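Local coordinates for uncharacterized protein (Neisseria meningitidis MC58, PDB 2R2A), which is of unknown function but, as the N-terminal domain of a zonular occludens toxin (Zot) family protein, probably binds nucleotide through a P-loop NTPase fold, at residues A[20-25]-A[45-50]; A[30-35]-A[41-46]; A[55-60]-A[91-96]. All coordinates share one frame; numbering follows the deposited sequence. Where two conformers were deposited one is given.

How the contacts relate
Contacts 1 and 3 are core contacts, every touching residue being buried, whereas contact 2 is only partly buried and lies nearer the surface. Contacts 1 and 2 share T45 and N46 at the end of strand 43-45; contact 1 uses helix 18-28 and contact 2 the 3-10 turn after it, and M22 and F32 touch. Contact 3 joins strands 55-58 and 90-93, which flank strand 43-45 in the parallel part of the mixed sheet. N46 OD1 reaches D94 N at 2.7 Å, a probable hydrogen bond to contact 3. Contact 1 is aliphatic throughout; waters enter where strands pass into loops in contact 3 and at the partly buried turn of contact 2, beside a charged side chain.

Contact 1 (A[20-25]-A[45-50]); sequences LKMVSM and TNIKGL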
ATOM      1  N   LEU A  20       7.875  -5.757   6.697  1.00 16.90           N
ATOM      2  CA  LEU A  20       9.349  -5.514   6.676  1.00 18.26           C
ATOM      3  C   LEU A  20       9.854  -5.212   5.271  1.00 18.31           C
ATOM      4  O   LEU A  20      10.718  -4.359   5.104  1.00 17.77           O
ATOM      5  CB  LEU A  20      10.106  -6.723   7.211  1.00 18.74           C
ATOM      6  CG  LEU A  20       9.972  -6.956   8.713  1.00 20.45           C
ATOM      7  CD1 LEU A  20      10.554  -8.289   8.984  1.00 22.39           C
ATOM      8  CD2 LEU A  20      10.711  -5.844   9.469  1.00 22.04           C
ATOM      9  N   LYS A  21       9.310  -5.896   4.251  1.00 16.98           N
ATOM     10  CA  LYS A  21       9.653  -5.504   2.874  1.00 18.15           C
ATOM     11  C   LYS A  21       9.261  -4.037   2.580  1.00 18.27           C
ATOM     12  O   LYS A  21      10.038  -3.280   1.983  1.00 18.53           O
ATOM     13  CB  LYS A  21       9.038  -6.478   1.854  1.00 17.96           C
ATOM     14  CG  LYS A  21       9.358  -6.131   0.394  1.00 23.43           C
ATOM     15  CD  LYS A  21      10.889  -6.237   0.195  1.00 25.45           C
ATOM     16  CE  LYS A  21      11.341  -5.857  -1.205  1.00 33.29           C
ATOM     17  NZ  LYS A  21      12.851  -6.067  -1.175  1.00 35.13           N
HETATM   18  N   MSE A  22       8.059  -3.649   2.984  1.00 17.80           N
HETATM   19  CA  MSE A  22       7.606  -2.257   2.814  1.00 18.29           C
HETATM   20  C   MSE A  22       8.560  -1.255   3.481  1.00 17.98           C
HETATM   21  O   MSE A  22       9.001  -0.291   2.847  1.00 18.48           O
HETATM   22  CB  MSE A  22       6.165  -2.115   3.314  1.00 17.95           C
HETATM   23  CG  MSE A  22       5.528  -0.716   3.109  1.00 18.58           C
HETATM   24 SE   MSE A  22       5.187  -0.342   1.217  0.60 25.15          SE
HETATM   25  CE  MSE A  22       6.561   1.058   0.837  1.00 21.63           C
ATOM     26  N   VAL A  23       8.873  -1.483   4.757  1.00 18.17           N
ATOM     27  CA  VAL A  23       9.834  -0.612   5.477  1.00 18.80           C
ATOM     28  C   VAL A  23      11.218  -0.600   4.793  1.00 18.83           C
ATOM     29  O   VAL A  23      11.867   0.446   4.674  1.00 17.01           O
ATOM     30  CB  VAL A  23       9.952  -1.013   6.974  1.00 18.90           C
ATOM     31  CG1 VAL A  23      10.959  -0.080   7.733  1.00 19.01           C
ATOM     32  CG2 VAL A  23       8.559  -1.042   7.662  1.00 19.29           C
ATOM     33  N   SER A  24      11.659  -1.761   4.315  1.00 19.16           N
ATOM     34  CA  SER A  24      12.912  -1.875   3.555  0.60 19.86           C
ATOM     35  C   SER A  24      12.892  -0.961   2.316  1.00 20.24           C
ATOM     36  O   SER A  24      13.885  -0.287   1.986  1.00 21.00           O
ATOM     37  CB  SER A  24      13.138  -3.347   3.153  0.60 19.10           C
ATOM     38  OG  SER A  24      14.482  -3.588   2.763  0.60 19.51           O
HETATM   39  N   MSE A  25      11.752  -0.926   1.624  1.00 21.12           N
HETATM   40  CA  MSE A  25      11.565  -0.019   0.474  1.00 23.40           C
HETATM   41  C   MSE A  25      11.607   1.430   0.884  1.00 22.60           C
HETATM   42  O   MSE A  25      12.248   2.261   0.225  1.00 22.51           O
HETATM   43  CB  MSE A  25      10.247  -0.351  -0.248  1.00 23.09           C
HETATM   44  CG  MSE A  25      10.304  -1.760  -0.845  1.00 24.52           C
HETATM   45 SE   MSE A  25       8.535  -2.468  -1.382  0.60 31.87          SE
HETATM   46  CE  MSE A  25       8.455  -1.366  -2.941  1.00 27.56           C
ATOM     47  N   THR A  45      -0.050   6.523   6.756  1.00 23.31           N
ATOM     48  CA  THR A  45      -0.103   5.072   6.898  1.00 24.18           C
ATOM     49  C   THR A  45      -0.822   4.661   8.150  1.00 24.55           C
ATOM     50  O   THR A  45      -1.016   5.477   9.045  1.00 25.14           O
ATOM     51  CB  THR A  45       1.313   4.416   6.798  1.00 23.42           C
ATOM     52  OG1 THR A  45       1.207   2.984   6.728  1.00 24.99           O
ATOM     53  CG2 THR A  45       2.219   4.831   7.960  1.00 26.76           C
ATOM     54  N   ASN A  46      -1.250   3.395   8.190  1.00 24.43           N
ATOM     55  CA  ASN A  46      -1.820   2.795   9.399  1.00 24.75           C
ATOM     56  C   ASN A  46      -0.835   1.799  10.034  1.00 24.81           C
ATOM     57  O   ASN A  46      -1.189   1.125  10.997  1.00 24.68           O
ATOM     58  CB  ASN A  46      -3.187   2.110   9.109  1.00 24.08           C
ATOM     59  CG  ASN A  46      -3.080   0.956   8.113  1.00 23.52           C
ATOM     60  OD1 ASN A  46      -2.272   0.989   7.186  1.00 20.60           O
ATOM     61  ND2 ASN A  46      -3.912  -0.083   8.303  1.00 22.06           N
ATOM     62  N   ILE A  47       0.382   1.672   9.477  1.00 25.71           N
ATOM     63  CA  ILE A  47       1.349   0.709  10.013  1.00 26.26           C
ATOM     64  C   ILE A  47       1.826   1.138  11.399  1.00 27.44           C
ATOM     65  O   ILE A  47       2.303   2.249  11.550  1.00 26.49           O
ATOM     66  CB  ILE A  47       2.565   0.518   9.098  1.00 27.03           C
ATOM     67  CG1 ILE A  47       2.154  -0.241   7.802  1.00 27.00           C
ATOM     68  CG2 ILE A  47       3.634  -0.322   9.791  1.00 26.40           C
ATOM     69  CD1 ILE A  47       3.202  -0.125   6.749  1.00 30.65           C
ATOM     70  N   LYS A  48       1.706   0.251  12.390  1.00 28.54           N
ATOM     71  CA  LYS A  48       2.063   0.588  13.778  1.00 31.37           C
ATOM     72  C   LYS A  48       3.525   0.243  14.025  1.00 31.70           C
ATOM     73  O   LYS A  48       4.044  -0.722  13.458  1.00 32.85           O
ATOM     74  CB  LYS A  48       1.195  -0.171  14.791  1.00 31.59           C
ATOM     75  CG  LYS A  48      -0.306   0.118  14.735  1.00 34.96           C
ATOM     76  CD  LYS A  48      -0.667   1.290  15.644  1.00 40.36           C
ATOM     77  CE  LYS A  48      -2.180   1.576  15.644  1.00 42.10           C
ATOM     78  NZ  LYS A  48      -2.549   2.658  16.633  1.00 43.58           N
ATOM     79  N   GLY A  49       4.186   1.046  14.842  1.00 31.88           N
ATOM     80  CA  GLY A  49       5.548   0.769  15.228  1.00 32.20           C
ATOM     81  C   GLY A  49       6.550   1.281  14.224  1.00 32.25           C
ATOM     82  O   GLY A  49       7.746   1.023  14.355  1.00 31.18           O
ATOM     83  N   LEU A  50       6.053   2.026  13.236  1.00 32.55           N
ATOM     84  CA  LEU A  50       6.889   2.626  12.204  1.00 33.09           C
ATOM     85  C   LEU A  50       7.553   3.887  12.743  1.00 33.51           C
ATOM     86  O   LEU A  50       6.867   4.805  13.196  1.00 33.94           O
ATOM     87  CB  LEU A  50       6.036   2.933  10.962  1.00 32.91           C
ATOM     88  CG  LEU A  50       6.804   3.540   9.785  1.00 32.96           C
ATOM     89  CD1 LEU A  50       7.815   2.522   9.248  1.00 31.16           C
ATOM     90  CD2 LEU A  50       5.854   4.044   8.676  1.00 32.71           C
TER
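V23 on helix 18-28 meets L50 in the loop that follows strand 43-45, and with I47 these two bury the most surface in the contact. The touch is methyl to methyl: V23 CG2 stands 4.0 Å from L50 CD1, and the two side chains slide past each other in opposite directions. This branch of V23 lies beside its backbone N, while CG1 takes the position anti to N. The backbones stay apart, the CA atoms of V23 and L50 being 8.0 Å from each other. In L50, CG anti to N (chi1 -179°) carries the branch point out, and the turn at chi2 (65°) brings CD1 to V23, although its CB does not point there.

I47 points toward the helix and makes the second touch, its CD1 lying 4.4 Å from CG of the selenomethionine M22. An ST turn precedes it: T45 OG1 accepts I47 N at 3.2 Å with an N-H...O angle of 165°. The same OG1 is also bonded to I92 O, and I47 and M22 both touch I92 of strand 90-93.

Helix 18-28 follows a probable Walker A loop, whose residues I47 also touches. A helix leaving such a loop, here packed against apolar side chains of the loop that leaves a neighbouring strand, is consistent with a P-loop NTPase fold.

Contact 2 (A[30-35]-A[41-46]); sequences EMFKPD and RKVFTN
R41 and the selenomethionine M31 carry the largest share of this contact, through close packing of a charged chain against a backbone carbonyl. R41 CD approaches M31 O to 3.4 Å. The R41 chain bends at chi3 (64°), which brings NH1 alongside M31 CB, 3.7 Å away and oblique to the guanidinium plane; NH1 is also 4.2 Å from M31 SE. The polar end is satisfied by other parts of the chain: NE bonds G88 O, and NH2 forms a salt bridge to D125 OD2.

Water supplies the polar link between the segments. One molecule donates to M31 O at 2.7 Å and to K33 O at 2.8 Å, and accepts from R41 N at 2.7 Å. Three backbone groups therefore grip it, so that it links the 3-10 turn to R41 by hydrogen bonds.

The apolar part is a single touch of aromatic edge on methyl. F32 CE2 lies 4.3 Å from V43 CG2, which sits near the plane of the ring. F32 CB points away from the partner segment, and it is the far end of the ring that returns to it.

F32 and V43 both reach M26 of helix 18-28, and F32 also touches M22 there. On strand 90-93, I90 meets M31, F32 and R41 while I92 meets V43, which places the contact at the junction between helix 18-28 and strands 43-45 and 90-93.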
ATOM      1  N   GLU A  30      13.978   5.530  -4.129  1.00 26.34           N
ATOM      2  CA  GLU A  30      14.035   6.961  -4.491  1.00 27.46           C
ATOM      3  C   GLU A  30      12.856   7.826  -4.021  1.00 26.02           C
ATOM      4  O   GLU A  30      13.048   8.979  -3.594  1.00 23.32           O
ATOM      5  CB  GLU A  30      14.164   7.105  -6.015  1.00 28.65           C
ATOM      6  CG  GLU A  30      15.594   7.021  -6.559  1.00 37.17           C
ATOM      7  CD  GLU A  30      16.508   8.075  -5.951  1.00 44.76           C
ATOM      8  OE1 GLU A  30      16.157   9.287  -5.982  1.00 48.59           O
ATOM      9  OE2 GLU A  30      17.568   7.677  -5.418  1.00 48.86           O
HETATM   10  N   MSE A  31      11.624   7.302  -4.102  1.00 25.54           N
HETATM   11  CA  MSE A  31      10.460   8.171  -3.794  1.00 25.33           C
HETATM   12  C   MSE A  31      10.402   8.655  -2.359  1.00 23.81           C
HETATM   13  O   MSE A  31       9.738   9.663  -2.073  1.00 23.20           O
HETATM   14  CB  MSE A  31       9.115   7.549  -4.232  1.00 25.74           C
HETATM   15  CG  MSE A  31       8.693   6.269  -3.495  1.00 28.07           C
HETATM   16 SE   MSE A  31       6.772   5.984  -3.799  0.60 29.11          SE
HETATM   17  CE  MSE A  31       7.008   5.145  -5.499  1.00 28.96           C
ATOM     18  N   PHE A  32      11.110   7.971  -1.458  1.00 21.46           N
ATOM     19  CA  PHE A  32      11.110   8.298  -0.042  1.00 21.59           C
ATOM     20  C   PHE A  32      12.245   9.217   0.413  1.00 21.23           C
ATOM     21  O   PHE A  32      12.323   9.576   1.576  1.00 20.76           O
ATOM     22  CB  PHE A  32      11.116   6.999   0.786  1.00 21.06           C
ATOM     23  CG  PHE A  32       9.875   6.173   0.592  1.00 22.45           C
ATOM     24  CD1 PHE A  32       9.876   5.081  -0.281  1.00 24.41           C
ATOM     25  CD2 PHE A  32       8.693   6.494   1.265  1.00 21.57           C
ATOM     26  CE1 PHE A  32       8.713   4.327  -0.471  1.00 22.11           C
ATOM     27  CE2 PHE A  32       7.541   5.755   1.081  1.00 22.78           C
ATOM     28  CZ  PHE A  32       7.565   4.656   0.213  1.00 22.13           C
ATOM     29  N   LYS A  33      13.149   9.537  -0.502  1.00 20.60           N
ATOM     30  CA  LYS A  33      14.324  10.318  -0.164  1.00 21.99           C
ATOM     31  C   LYS A  33      13.932  11.785  -0.144  1.00 21.29           C
ATOM     32  O   LYS A  33      12.945  12.149  -0.812  1.00 21.66           O
ATOM     33  CB  LYS A  33      15.379  10.100  -1.228  1.00 22.37           C
ATOM     34  CG  LYS A  33      16.059   8.702  -1.130  1.00 24.48           C
ATOM     35  CD  LYS A  33      17.051   8.570  -2.273  1.00 31.68           C
ATOM     36  CE  LYS A  33      17.561   7.133  -2.426  1.00 34.10           C
ATOM     37  NZ  LYS A  33      18.231   6.626  -1.199  1.00 37.68           N
ATOM     38  N   PRO A  34      14.708  12.620   0.581  1.00 21.91           N
ATOM     39  CA  PRO A  34      14.396  14.066   0.608  1.00 21.57           C
ATOM     40  C   PRO A  34      14.714  14.672  -0.751  1.00 21.00           C
ATOM     41  O   PRO A  34      15.604  14.176  -1.450  1.00 21.51           O
ATOM     42  CB  PRO A  34      15.335  14.614   1.678  1.00 21.60           C
ATOM     43  CG  PRO A  34      16.422  13.658   1.802  1.00 24.64           C
ATOM     44  CD  PRO A  34      15.918  12.307   1.358  1.00 21.91           C
ATOM     45  N   ASP A  35      13.961  15.694  -1.135  1.00 21.56           N
ATOM     46  CA  ASP A  35      14.170  16.384  -2.391  1.00 20.98           C
ATOM     47  C   ASP A  35      15.356  17.377  -2.276  1.00 20.12           C
ATOM     48  O   ASP A  35      16.138  17.311  -1.313  1.00 19.43           O
ATOM     49  CB  ASP A  35      12.878  17.088  -2.823  1.00 20.00           C
ATOM     50  CG  ASP A  35      12.470  18.268  -1.893  1.00 21.11           C
ATOM     51  OD1 ASP A  35      13.263  18.723  -1.047  1.00 17.69           O
ATOM     52  OD2 ASP A  35      11.333  18.746  -2.029  1.00 20.74           O
ATOM     53  N   ARG A  41       8.612  13.463   0.891  1.00 20.80           N
ATOM     54  CA  ARG A  41       7.168  13.428   0.624  1.00 22.60           C
ATOM     55  C   ARG A  41       6.441  12.954   1.894  1.00 23.15           C
ATOM     56  O   ARG A  41       6.931  12.070   2.592  1.00 21.48           O
ATOM     57  CB  ARG A  41       6.864  12.469  -0.543  1.00 22.31           C
ATOM     58  CG  ARG A  41       7.476  12.986  -1.837  1.00 24.24           C
ATOM     59  CD  ARG A  41       7.363  11.947  -2.933  1.00 24.42           C
ATOM     60  NE  ARG A  41       5.976  11.675  -3.276  1.00 23.38           N
ATOM     61  CZ  ARG A  41       5.591  10.763  -4.170  1.00 26.20           C
ATOM     62  NH1 ARG A  41       6.499  10.037  -4.813  1.00 23.90           N
ATOM     63  NH2 ARG A  41       4.289  10.551  -4.403  1.00 24.68           N
ATOM     64  N   LYS A  42       5.311  13.596   2.201  1.00 23.00           N
ATOM     65  CA  LYS A  42       4.513  13.242   3.361  1.00 24.93           C
ATOM     66  C   LYS A  42       4.003  11.807   3.184  1.00 24.87           C
ATOM     67  O   LYS A  42       3.584  11.446   2.085  1.00 26.18           O
ATOM     68  CB  LYS A  42       3.333  14.204   3.477  1.00 25.48           C
ATOM     69  CG  LYS A  42       2.470  13.985   4.684  1.00 27.54           C
ATOM     70  CD  LYS A  42       1.482  15.172   4.873  1.00 25.90           C
ATOM     71  CE  LYS A  42       0.792  15.073   6.238  1.00 29.22           C
ATOM     72  NZ  LYS A  42      -0.374  16.021   6.430  1.00 29.62           N
ATOM     73  N   VAL A  43       4.072  11.004   4.251  1.00 25.03           N
ATOM     74  CA  VAL A  43       3.617   9.595   4.263  1.00 24.35           C
ATOM     75  C   VAL A  43       2.373   9.430   5.168  1.00 24.56           C
ATOM     76  O   VAL A  43       2.384   9.850   6.322  1.00 24.66           O
ATOM     77  CB  VAL A  43       4.757   8.636   4.718  1.00 24.89           C
ATOM     78  CG1 VAL A  43       4.296   7.147   4.740  1.00 21.60           C
ATOM     79  CG2 VAL A  43       5.989   8.756   3.795  1.00 24.31           C
ATOM     80  N   PHE A  44       1.293   8.885   4.619  1.00 23.22           N
ATOM     81  CA  PHE A  44       0.102   8.540   5.411  1.00 23.26           C
ATOM     82  C   PHE A  44       0.102   7.036   5.544  1.00 23.51           C
ATOM     83  O   PHE A  44       0.258   6.331   4.543  1.00 22.58           O
ATOM     84  CB  PHE A  44      -1.183   8.991   4.698  1.00 23.81           C
ATOM     85  CG  PHE A  44      -1.302  10.503   4.550  1.00 23.91           C
ATOM     86  CD1 PHE A  44      -0.919  11.140   3.374  1.00 25.50           C
ATOM     87  CD2 PHE A  44      -1.839  11.257   5.586  1.00 24.02           C
ATOM     88  CE1 PHE A  44      -1.042  12.540   3.238  1.00 27.59           C
ATOM     89  CE2 PHE A  44      -1.955  12.662   5.474  1.00 27.42           C
ATOM     90  CZ  PHE A  44      -1.557  13.291   4.291  1.00 28.00           C
ATOM     91  N   THR A  45      -0.050   6.523   6.756  1.00 23.31           N
ATOM     92  CA  THR A  45      -0.103   5.072   6.898  1.00 24.18           C
ATOM     93  C   THR A  45      -0.822   4.661   8.150  1.00 24.55           C
ATOM     94  O   THR A  45      -1.016   5.477   9.045  1.00 25.14           O
ATOM     95  CB  THR A  45       1.313   4.416   6.798  1.00 23.42           C
ATOM     96  OG1 THR A  45       1.207   2.984   6.728  1.00 24.99           O
ATOM     97  CG2 THR A  45       2.219   4.831   7.960  1.00 26.76           C
ATOM     98  N   ASN A  46      -1.250   3.395   8.190  1.00 24.43           N
ATOM     99  CA  ASN A  46      -1.820   2.795   9.399  1.00 24.75           C
ATOM    100  C   ASN A  46      -0.835   1.799  10.034  1.00 24.81           C
ATOM    101  O   ASN A  46      -1.189   1.125  10.997  1.00 24.68           O
ATOM    102  CB  ASN A  46      -3.187   2.110   9.109  1.00 24.08           C
ATOM    103  CG  ASN A  46      -3.080   0.956   8.113  1.00 23.52           C
ATOM    104  OD1 ASN A  46      -2.272   0.989   7.186  1.00 20.60           O
ATOM    105  ND2 ASN A  46      -3.912  -0.083   8.303  1.00 22.06           N
TER
HETATM  106  O   HOH W   1      10.214  11.606  -0.290  1.00 29.75           O

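Contact 3 (A[55-60]-A[91-96]); sequences TYIETD and VIVDEA
I57 and V93 cross at about a right angle, the end of the isoleucine reaching the flank of the valine. I57 CD1 lies 4.0 Å from V93 CG2 and 4.2 Å from V91 CG1, so that one methyl touches two alternate residues of strand 90-93. Its first torsion explains the reach: with chi1 at 55°, CG1 stands between the backbone N and the carbonyl carbon, and the extended chi2 carries CD1 on toward the partner strand. F44, from the strand between these two, also touches I57, and M77 and W80 of helix 77-80 cover the same cluster.

Two residues on, T59 repeats the direction with less overlap. Its CG2 comes 4.3 Å from V93 CG1, while its hydroxyl turns to water: OG1 is 2.8 Å from a molecule that is also hydrogen-bonded to D94 O at 2.8 Å. This water carries the polar part of the link between the segments, at the end where the strands give way to loops.

On the other side of strand 55-58, E58 is bound at both oxygens. Y56 OH donates to OE1 at 2.8 Å, meeting it from above the carboxylate plane by 47°, and D60 N donates to OE2 at 2.8 Å through the anti lone pair. Accepting two bonds, E58 is probably ionised.

Strand 90-93 followed by D94 and E95 resembles a Walker B motif, as in P-loop NTPases. The chemistry implies a junction held by aliphatic contacts along the strand, with one bridging water beside T59 and D94.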
ATOM      1  N   THR A  55       2.054  10.380   8.959  1.00 24.76           N
ATOM      2  CA  THR A  55       0.770  10.715   9.546  1.00 24.55           C
ATOM      3  C   THR A  55      -0.098   9.470   9.619  1.00 24.94           C
ATOM      4  O   THR A  55      -0.268   8.791   8.607  1.00 24.45           O
ATOM      5  CB  THR A  55       0.080  11.768   8.698  1.00 24.61           C
ATOM      6  OG1 THR A  55       0.926  12.924   8.651  1.00 24.96           O
ATOM      7  CG2 THR A  55      -1.258  12.121   9.273  1.00 24.25           C
ATOM      8  N   TYR A  56      -0.627   9.181  10.812  1.00 25.15           N
ATOM      9  CA  TYR A  56      -1.518   8.036  11.025  1.00 25.45           C
ATOM     10  C   TYR A  56      -2.866   8.226  10.345  1.00 25.68           C
ATOM     11  O   TYR A  56      -3.493   9.287  10.459  1.00 25.46           O
ATOM     12  CB  TYR A  56      -1.744   7.758  12.519  1.00 25.78           C
ATOM     13  CG  TYR A  56      -2.635   6.558  12.796  1.00 26.57           C
ATOM     14  CD1 TYR A  56      -3.962   6.734  13.210  1.00 26.98           C
ATOM     15  CD2 TYR A  56      -2.158   5.240  12.637  1.00 27.31           C
ATOM     16  CE1 TYR A  56      -4.790   5.654  13.463  1.00 29.55           C
ATOM     17  CE2 TYR A  56      -2.997   4.142  12.887  1.00 28.37           C
ATOM     18  CZ  TYR A  56      -4.307   4.365  13.298  1.00 28.83           C
ATOM     19  OH  TYR A  56      -5.152   3.312  13.547  1.00 27.59           O
ATOM     20  N   ILE A  57      -3.318   7.176   9.657  1.00 25.60           N
ATOM     21  CA  ILE A  57      -4.694   7.117   9.157  1.00 25.63           C
ATOM     22  C   ILE A  57      -5.464   5.939   9.773  1.00 25.74           C
ATOM     23  O   ILE A  57      -4.945   4.814   9.853  1.00 24.64           O
ATOM     24  CB  ILE A  57      -4.753   7.096   7.599  1.00 25.92           C
ATOM     25  CG1 ILE A  57      -3.911   5.956   6.995  1.00 26.55           C
ATOM     26  CG2 ILE A  57      -4.270   8.422   7.050  1.00 25.40           C
ATOM     27  CD1 ILE A  57      -4.025   5.840   5.437  1.00 25.74           C
ATOM     28  N   GLU A  58      -6.700   6.212  10.204  1.00 24.66           N
ATOM     29  CA  GLU A  58      -7.586   5.198  10.782  1.00 25.51           C
ATOM     30  C   GLU A  58      -8.327   4.425   9.697  1.00 25.24           C
ATOM     31  O   GLU A  58      -9.054   5.010   8.887  1.00 24.90           O
ATOM     32  CB  GLU A  58      -8.624   5.841  11.732  1.00 25.02           C
ATOM     33  CG  GLU A  58      -9.485   4.829  12.501  1.00 26.20           C
ATOM     34  CD  GLU A  58      -8.638   3.723  13.127  1.00 27.60           C
ATOM     35  OE1 GLU A  58      -7.841   4.019  14.039  1.00 27.76           O
ATOM     36  OE2 GLU A  58      -8.734   2.562  12.667  1.00 27.47           O
ATOM     37  N   THR A  59      -8.141   3.112   9.680  1.00 26.13           N
ATOM     38  CA  THR A  59      -8.804   2.279   8.689  1.00 27.40           C
ATOM     39  C   THR A  59     -10.043   1.531   9.198  1.00 29.22           C
ATOM     40  O   THR A  59     -10.779   0.925   8.383  1.00 28.89           O
ATOM     41  CB  THR A  59      -7.830   1.248   8.053  1.00 27.15           C
ATOM     42  OG1 THR A  59      -7.307   0.400   9.072  1.00 25.65           O
ATOM     43  CG2 THR A  59      -6.688   1.957   7.355  1.00 24.99           C
ATOM     44  N   ASP A  60     -10.279   1.560  10.511  1.00 30.04           N
ATOM     45  CA  ASP A  60     -11.455   0.877  11.072  1.00 31.96           C
ATOM     46  C   ASP A  60     -12.626   1.851  11.059  1.00 33.08           C
ATOM     47  O   ASP A  60     -12.653   2.815  11.821  1.00 32.23           O
ATOM     48  CB  ASP A  60     -11.181   0.343  12.479  1.00 32.28           C
ATOM     49  CG  ASP A  60     -12.353  -0.491  13.051  1.00 34.99           C
ATOM     50  OD1 ASP A  60     -13.481  -0.443  12.518  1.00 35.34           O
ATOM     51  OD2 ASP A  60     -12.124  -1.200  14.053  1.00 36.80           O
ATOM     52  N   VAL A  91       0.768   7.048   0.240  1.00 21.33           N
ATOM     53  CA  VAL A  91      -0.199   6.468   1.160  1.00 21.41           C
ATOM     54  C   VAL A  91       0.136   4.982   1.240  1.00 21.01           C
ATOM     55  O   VAL A  91       0.305   4.373   0.200  1.00 20.87           O
ATOM     56  CB  VAL A  91      -1.636   6.644   0.611  1.00 21.09           C
ATOM     57  CG1 VAL A  91      -2.618   5.890   1.454  1.00 23.90           C
ATOM     58  CG2 VAL A  91      -2.044   8.164   0.521  1.00 24.09           C
ATOM     59  N   ILE A  92       0.291   4.425   2.443  1.00 20.69           N
ATOM     60  CA  ILE A  92       0.601   2.982   2.595  1.00 20.85           C
ATOM     61  C   ILE A  92      -0.475   2.399   3.510  1.00 20.82           C
ATOM     62  O   ILE A  92      -0.598   2.820   4.688  1.00 21.22           O
ATOM     63  CB  ILE A  92       2.002   2.740   3.242  1.00 19.89           C
ATOM     64  CG1 ILE A  92       3.090   3.435   2.389  1.00 22.34           C
ATOM     65  CG2 ILE A  92       2.258   1.230   3.488  1.00 20.10           C
ATOM     66  CD1 ILE A  92       4.477   3.609   3.116  1.00 20.89           C
ATOM     67  N   VAL A  93      -1.255   1.453   2.986  1.00 20.63           N
ATOM     68  CA  VAL A  93      -2.393   0.977   3.754  1.00 19.98           C
ATOM     69  C   VAL A  93      -2.135  -0.500   4.008  1.00 20.86           C
ATOM     70  O   VAL A  93      -2.091  -1.302   3.082  1.00 19.75           O
ATOM     71  CB  VAL A  93      -3.723   1.244   3.011  1.00 20.68           C
ATOM     72  CG1 VAL A  93      -4.879   0.589   3.728  1.00 20.07           C
ATOM     73  CG2 VAL A  93      -3.995   2.789   2.911  1.00 19.58           C
ATOM     74  N   ASP A  94      -1.911  -0.850   5.259  1.00 21.27           N
ATOM     75  CA  ASP A  94      -1.766  -2.255   5.631  1.00 21.91           C
ATOM     76  C   ASP A  94      -3.180  -2.871   5.810  1.00 21.76           C
ATOM     77  O   ASP A  94      -4.130  -2.200   6.299  1.00 22.08           O
ATOM     78  CB  ASP A  94      -0.930  -2.363   6.912  1.00 22.48           C
ATOM     79  CG  ASP A  94      -0.563  -3.798   7.243  1.00 28.61           C
ATOM     80  OD1 ASP A  94      -0.359  -4.579   6.295  1.00 32.17           O
ATOM     81  OD2 ASP A  94      -0.475  -4.145   8.434  1.00 32.31           O
ATOM     82  N   GLU A  95      -3.318  -4.133   5.428  1.00 20.83           N
ATOM     83  CA  GLU A  95      -4.619  -4.851   5.472  1.00 21.43           C
ATOM     84  C   GLU A  95      -5.677  -3.991   4.774  1.00 20.80           C
ATOM     85  O   GLU A  95      -6.698  -3.631   5.349  1.00 19.96           O
ATOM     86  CB  GLU A  95      -5.023  -5.226   6.919  1.00 21.77           C
ATOM     87  CG  GLU A  95      -4.136  -6.370   7.554  1.00 25.85           C
ATOM     88  CD  GLU A  95      -4.118  -7.732   6.755  1.00 25.59           C
ATOM     89  OE1 GLU A  95      -5.112  -8.468   6.718  1.00 25.09           O
ATOM     90  OE2 GLU A  95      -3.077  -8.067   6.148  1.00 30.46           O
ATOM     91  N   ALA A  96      -5.392  -3.666   3.518  1.00 20.44           N
ATOM     92  CA  ALA A  96      -6.141  -2.685   2.764  1.00 20.16           C
ATOM     93  C   ALA A  96      -7.591  -3.057   2.494  1.00 19.24           C
ATOM     94  O   ALA A  96      -8.352  -2.192   2.046  1.00 19.07           O
ATOM     95  CB  ALA A  96      -5.430  -2.407   1.421  1.00 19.95           C
TER
HETATM   96  O   HOH W   2      -6.292  -2.015   8.119  1.00 28.53           O